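Local coordinates for amino acid adenylation domain-containing protein (Bacillus stratosphericus LAMA 585, PDB 6ULY) that probably selects an alpha-keto acid and activates it as an acyl adenylate, serving as an adenylation domain of a nonribosomal depsipeptide synthetase, at residues A[397-402]-A[437-442]; A[329-334]-A[451-456]. One frame throughout, in Å; residues are numbered along the deposited sequence.

Contact 1 (A[397-402]-A[437-442]); sequences HQHELL and WFHTGD. With QA7 (5'-O-{(S)-hydroxy[(4-methyl-2-oxopentanoyl)oxy]phosphoryl}adenosine), chain C; SO4 (sulfate ion), chain K.
H399 brings the NE2 end of its imidazole up to the ring of H439, its NE2 lying 4.0 Å from CE1 of H439. The rings meet obliquely, centroids 5.5 Å apart and planes at 39°. With only 55 Å² buried in all, the touch is slight, and a sulfate ion, probably from the crystallisation liquor, sits beside both rings. H399 NE2 donates to two sulfate oxygens, O3 at 3.2 Å and O1 at 3.3 Å, the latter in the plane of the ring. From H439, NE2 adds a weak bond to sulfate O4, bent to 124°; its stronger partner is E457. R409 and K112 of the second subunit also bind the anion, so the site lies at the subunit interface. With CG anti to the backbone N (chi1 -163°), the H439 ring extends from the strand to the H399 ring and the sulfate; Q411 NE2 is hydrogen-bonded to its ND1.

Farther along, T440 OG1 accepts from the backbone N of D442 at 3.0 Å, an ST turn. D442 OD2 takes ligand ribose O27 at 2.7 Å, while OD1 approaches O26 so closely that the exact length is doubtful; an aspartate holding the ribose hydroxyls is characteristic of adenylate-forming enzymes. H399 belongs to the loop between strands 391-395 and 408-413, while H439 and D442 lie on strand 438-447, which pairs antiparallel with 408-413 and 450-456.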
# COMPACT_ATOMS: atom_id res chain seq x y z
N HIS A 397 -8.61 -10.15 16.49
CA HIS A 397 -8.95 -10.12 15.07
C HIS A 397 -10.31 -9.48 14.83
O HIS A 397 -10.49 -8.74 13.85
CB HIS A 397 -8.92 -11.54 14.51
CG HIS A 397 -8.58 -11.63 13.05
ND1 HIS A 397 -8.99 -12.67 12.25
CD2 HIS A 397 -7.84 -10.81 12.26
CE1 HIS A 397 -8.54 -12.48 11.02
NE2 HIS A 397 -7.84 -11.36 11.00
N GLN A 398 -11.28 -9.74 15.70
CA GLN A 398 -12.63 -9.22 15.55
C GLN A 398 -12.85 -7.92 16.32
O GLN A 398 -14.00 -7.53 16.56
CB GLN A 398 -13.66 -10.26 16.01
CG GLN A 398 -13.74 -11.48 15.12
CD GLN A 398 -14.95 -12.33 15.44
OE1 GLN A 398 -15.81 -11.94 16.23
NE2 GLN A 398 -15.03 -13.50 14.81
N HIS A 399 -11.77 -7.23 16.70
CA HIS A 399 -11.86 -5.95 17.40
C HIS A 399 -12.58 -6.09 18.74
O HIS A 399 -13.20 -5.13 19.22
CB HIS A 399 -12.53 -4.90 16.52
CG HIS A 399 -11.73 -4.51 15.32
ND1 HIS A 399 -12.16 -3.58 14.40
CD2 HIS A 399 -10.51 -4.92 14.90
CE1 HIS A 399 -11.24 -3.44 13.46
NE2 HIS A 399 -10.23 -4.24 13.74
N GLU A 400 -12.50 -7.27 19.34
CA GLU A 400 -13.01 -7.49 20.69
C GLU A 400 -11.91 -7.21 21.71
O GLU A 400 -10.75 -7.56 21.51
CB GLU A 400 -13.51 -8.92 20.85
CG GLU A 400 -14.77 -9.23 20.04
CD GLU A 400 -15.11 -10.71 20.03
OE1 GLU A 400 -14.21 -11.54 20.29
OE2 GLU A 400 -16.28 -11.04 19.75
N LEU A 401 -12.30 -6.57 22.82
CA LEU A 401 -11.36 -6.26 23.88
C LEU A 401 -10.68 -7.53 24.37
O LEU A 401 -11.32 -8.57 24.56
CB LEU A 401 -12.09 -5.57 25.03
CG LEU A 401 -11.25 -5.01 26.18
CD1 LEU A 401 -10.26 -3.95 25.69
CD2 LEU A 401 -12.18 -4.44 27.24
N LEU A 402 -9.36 -7.47 24.55
CA LEU A 402 -8.60 -8.57 25.11
C LEU A 402 -8.24 -8.29 26.55
O LEU A 402 -8.38 -7.16 27.04
CB LEU A 402 -7.33 -8.81 24.29
CG LEU A 402 -7.44 -9.60 22.99
CD1 LEU A 402 -6.19 -9.40 22.15
CD2 LEU A 402 -7.66 -11.08 23.27
N TRP A 437 -11.99 5.17 18.36
CA TRP A 437 -10.78 4.37 18.47
C TRP A 437 -9.96 4.47 17.19
O TRP A 437 -10.43 4.08 16.12
CB TRP A 437 -11.12 2.91 18.78
CG TRP A 437 -11.62 2.72 20.17
CD1 TRP A 437 -12.90 2.45 20.55
CD2 TRP A 437 -10.84 2.77 21.37
NE1 TRP A 437 -12.96 2.34 21.92
CE2 TRP A 437 -11.71 2.54 22.44
CE3 TRP A 437 -9.48 3.00 21.64
CZ2 TRP A 437 -11.28 2.52 23.77
CZ3 TRP A 437 -9.06 2.99 22.95
CH2 TRP A 437 -9.95 2.74 24.00
N PHE A 438 -8.74 4.99 17.32
CA PHE A 438 -7.82 5.08 16.19
C PHE A 438 -7.00 3.80 16.10
O PHE A 438 -6.39 3.37 17.09
CB PHE A 438 -6.88 6.28 16.33
CG PHE A 438 -5.81 6.31 15.28
CD1 PHE A 438 -6.05 6.87 14.04
CD2 PHE A 438 -4.57 5.73 15.52
CE1 PHE A 438 -5.08 6.89 13.07
CE2 PHE A 438 -3.59 5.74 14.54
CZ PHE A 438 -3.84 6.32 13.32
N HIS A 439 -6.99 3.20 14.92
CA HIS A 439 -6.31 1.93 14.68
C HIS A 439 -4.87 2.20 14.28
O HIS A 439 -4.62 2.78 13.22
CB HIS A 439 -7.04 1.14 13.59
CG HIS A 439 -6.69 -0.31 13.55
ND1 HIS A 439 -7.22 -1.23 14.44
CD2 HIS A 439 -5.87 -1.01 12.73
CE1 HIS A 439 -6.74 -2.43 14.16
NE2 HIS A 439 -5.92 -2.33 13.13
N THR A 440 -3.93 1.76 15.11
CA THR A 440 -2.53 2.11 14.90
C THR A 440 -1.86 1.24 13.85
O THR A 440 -0.93 1.69 13.18
CB THR A 440 -1.74 1.99 16.21
OG1 THR A 440 -1.75 0.62 16.64
CG2 THR A 440 -2.34 2.88 17.29
N GLY A 441 -2.32 0.00 13.69
CA GLY A 441 -1.59 -0.97 12.92
C GLY A 441 -0.48 -1.67 13.68
O GLY A 441 0.19 -2.54 13.10
N ASP A 442 -0.27 -1.32 14.94
CA ASP A 442 0.78 -1.91 15.76
C ASP A 442 0.22 -3.02 16.64
O ASP A 442 -0.96 -3.01 17.02
CB ASP A 442 1.43 -0.84 16.65
CG ASP A 442 2.12 0.23 15.85
OD1 ASP A 442 2.89 -0.11 14.93
OD2 ASP A 442 1.89 1.43 16.14
C01 QA7 C . 7.80 8.71 20.36
C02 QA7 C . 7.89 9.31 19.00
C03 QA7 C . 7.38 10.72 19.02
C04 QA7 C . 7.21 8.33 18.10
C05 QA7 C . 6.34 8.87 17.01
C06 QA7 C . 6.56 8.40 15.61
C10 QA7 C . 4.86 5.82 14.01
C11 QA7 C . 5.12 4.47 14.00
C12 QA7 C . 4.15 3.74 15.02
C13 QA7 C . 4.79 2.76 15.38
C14 QA7 C . 6.39 3.13 15.26
C16 QA7 C . 6.94 4.45 17.17
C18 QA7 C . 7.72 2.99 18.51
C19 QA7 C . 8.26 2.23 19.54
C21 QA7 C . 8.04 0.38 18.31
C23 QA7 C . 7.36 2.36 17.39
N15 QA7 C . 6.89 3.30 16.57
N17 QA7 C . 7.45 4.28 18.36
N20 QA7 C . 8.40 0.95 19.40
N22 QA7 C . 7.54 1.03 17.32
N24 QA7 C . 8.64 2.86 20.73
O07 QA7 C . 5.73 8.74 14.59
O09 QA7 C . 5.64 6.51 13.11
O25 QA7 C . 6.47 4.19 14.59
O26 QA7 C . 4.67 1.60 14.54
O27 QA7 C . 2.78 3.40 14.53
O28 QA7 C . 6.60 8.72 12.36
O29 QA7 C . 4.40 8.48 12.61
O30 QA7 C . 7.44 7.72 15.40
O31 QA7 C . 5.51 9.60 17.26
P08 QA7 C . 5.62 8.08 13.15
S SO4 K . -7.56 -5.01 11.17
O1 SO4 K . -8.61 -4.03 10.89
O2 SO4 K . -7.86 -6.25 10.52
O3 SO4 K . -7.45 -5.24 12.59
O4 SO4 K . -6.32 -4.49 10.68

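Contact 2 (A[329-334]-A[451-456]); sequences PAFGMS and LTLTGR. With QA7 (5'-O-{(S)-hydroxy[(4-methyl-2-oxopentanoyl)oxy]phosphoryl}adenosine), chain C.
F331 meets two leucines with separate parts of its ring: CD1 lies 3.3 Å from L453 CD2, a tight approach, and CD2 lies 3.7 Å from L451 CD2. Both methyls come in obliquely to the ring, and the L453 side chain crosses that of F331 at about a right angle. L451 has CG anti to its backbone N (chi1 173°), which carries the CD2 branch across to the phenyl group. The same L453 methyl, CD2, also packs 3.7 Å from C21 of the adenine.

Strand 327-333 and S334 line one side of the adenylate pocket, as in other ANL-superfamily enzymes. A330 O accepts the adenine amino group N24 at 2.7 Å, and S334 N donates to phosphate O29 at 2.9 Å, nearly straight at 162°. M333, bent at chi3 (62°), places CE 3.1 Å from ribose O27. G332 C lies 3.0 Å from the keto oxygen O31, the backbone passing close to the acyl group.

Around F331, side chains of V340, V341 and L383 pack, and its backbone bonds to V340. L451 is backbone-bonded to L383 and G384. Beyond L453, T454 and G455 both face L443 in a classic beta bulge.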
# COMPACT_ATOMS: atom_id res chain seq x y z
N PRO A 329 11.75 5.05 27.32
CA PRO A 329 11.08 4.53 26.13
C PRO A 329 9.74 5.22 25.91
O PRO A 329 9.04 5.57 26.86
CB PRO A 329 10.91 3.04 26.44
CG PRO A 329 11.99 2.73 27.42
CD PRO A 329 12.17 3.98 28.24
N ALA A 330 9.39 5.42 24.64
CA ALA A 330 8.14 6.08 24.30
C ALA A 330 7.66 5.58 22.95
O ALA A 330 8.45 5.11 22.12
CB ALA A 330 8.31 7.60 24.27
N PHE A 331 6.35 5.67 22.74
CA PHE A 331 5.73 5.30 21.47
C PHE A 331 4.72 6.36 21.07
O PHE A 331 4.07 6.98 21.92
CB PHE A 331 5.03 3.93 21.56
CG PHE A 331 3.82 3.81 20.68
CD1 PHE A 331 3.95 3.52 19.33
CD2 PHE A 331 2.55 4.01 21.19
CE1 PHE A 331 2.83 3.42 18.52
CE2 PHE A 331 1.43 3.91 20.39
CZ PHE A 331 1.58 3.62 19.05
N GLY A 332 4.59 6.56 19.77
CA GLY A 332 3.59 7.48 19.25
C GLY A 332 3.51 7.37 17.75
O GLY A 332 4.20 6.56 17.12
N MET A 333 2.65 8.21 17.18
CA MET A 333 2.47 8.25 15.74
C MET A 333 2.16 9.68 15.33
O MET A 333 1.62 10.45 16.12
CB MET A 333 1.33 7.33 15.27
CG MET A 333 1.33 5.93 15.87
SD MET A 333 -0.10 4.95 15.36
CE MET A 333 0.17 4.86 13.59
N SER A 334 2.50 10.02 14.09
CA SER A 334 2.14 11.33 13.58
C SER A 334 0.64 11.56 13.69
O SER A 334 0.19 12.67 13.98
CB SER A 334 2.61 11.48 12.14
OG SER A 334 1.86 10.64 11.28
N LEU A 451 1.73 0.03 28.16
CA LEU A 451 1.75 -0.54 26.82
C LEU A 451 3.12 -1.12 26.50
O LEU A 451 4.15 -0.56 26.87
CB LEU A 451 1.39 0.52 25.78
CG LEU A 451 1.52 0.13 24.31
CD1 LEU A 451 0.47 -0.91 23.94
CD2 LEU A 451 1.40 1.37 23.44
N THR A 452 3.13 -2.24 25.78
CA THR A 452 4.37 -2.83 25.28
C THR A 452 4.11 -3.28 23.84
O THR A 452 3.27 -4.15 23.61
CB THR A 452 4.83 -4.01 26.14
OG1 THR A 452 5.19 -3.54 27.44
CG2 THR A 452 6.02 -4.70 25.51
N LEU A 453 4.80 -2.66 22.90
CA LEU A 453 4.67 -3.02 21.50
C LEU A 453 5.49 -4.26 21.20
O LEU A 453 6.60 -4.43 21.70
CB LEU A 453 5.10 -1.87 20.59
CG LEU A 453 3.98 -0.98 20.05
CD1 LEU A 453 2.94 -0.67 21.10
CD2 LEU A 453 4.56 0.31 19.50
N THR A 454 4.93 -5.15 20.37
CA THR A 454 5.58 -6.39 19.99
C THR A 454 5.75 -6.57 18.49
O THR A 454 6.51 -7.44 18.06
CB THR A 454 4.81 -7.60 20.54
OG1 THR A 454 3.45 -7.56 20.07
CG2 THR A 454 4.81 -7.60 22.06
N GLY A 455 5.06 -5.78 17.67
CA GLY A 455 5.15 -5.92 16.23
C GLY A 455 4.14 -5.04 15.54
O GLY A 455 3.54 -4.15 16.14
N ARG A 456 3.96 -5.31 14.24
CA ARG A 456 3.05 -4.56 13.39
C ARG A 456 2.19 -5.53 12.60
O ARG A 456 2.56 -6.69 12.38
CB ARG A 456 3.80 -3.64 12.42
CG ARG A 456 4.58 -2.52 13.10
CD ARG A 456 5.35 -1.70 12.08
NE ARG A 456 6.37 -2.50 11.40
CZ ARG A 456 7.08 -2.09 10.35
NH1 ARG A 456 6.88 -0.88 9.85
NH2 ARG A 456 7.98 -2.90 9.81
C01 QA7 C . 7.80 8.71 20.36
C02 QA7 C . 7.89 9.31 19.00
C03 QA7 C . 7.38 10.72 19.02
C04 QA7 C . 7.21 8.33 18.10
C05 QA7 C . 6.34 8.87 17.01
C06 QA7 C . 6.56 8.40 15.61
C10 QA7 C . 4.86 5.82 14.01
C11 QA7 C . 5.12 4.47 14.00
C12 QA7 C . 4.15 3.74 15.02
C13 QA7 C . 4.79 2.76 15.38
C14 QA7 C . 6.39 3.13 15.26
C16 QA7 C . 6.94 4.45 17.17
C18 QA7 C . 7.72 2.99 18.51
C19 QA7 C . 8.26 2.23 19.54
C21 QA7 C . 8.04 0.38 18.31
C23 QA7 C . 7.36 2.36 17.39
N15 QA7 C . 6.89 3.30 16.57
N17 QA7 C . 7.45 4.28 18.36
N20 QA7 C . 8.40 0.95 19.40
N22 QA7 C . 7.54 1.03 17.32
N24 QA7 C . 8.64 2.86 20.73
O07 QA7 C . 5.73 8.74 14.59
O09 QA7 C . 5.64 6.51 13.11
O25 QA7 C . 6.47 4.19 14.59
O26 QA7 C . 4.67 1.60 14.54
O27 QA7 C . 2.78 3.40 14.53
O28 QA7 C . 6.60 8.72 12.36
O29 QA7 C . 4.40 8.48 12.61
O30 QA7 C . 7.44 7.72 15.40
O31 QA7 C . 5.51 9.60 17.26
P08 QA7 C . 5.62 8.08 13.15

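Overall arrangement
From the N terminus, the chain first reaches 329-334, the end of a strand in the nine-stranded mixed sheet, and contact 2 closes a long loop when 451-456 returns to it. Contact 1 is nested inside that loop: 397-402 follows strand 391-395, and 437-442 comes back 35 residues later. Strands 438-447 and 450-456 are consecutive antiparallel neighbours, so both contacts share the five-stranded sheet, which contact 2 joins to the mixed sheet. The contact centres are 14 Å apart, yet the two touch directly, D442 OD2 lying 3.2 Å from F331 CE1 and F438 CE2 lying 3.7 Å from M333 SD. Both also reach the bound adenylate.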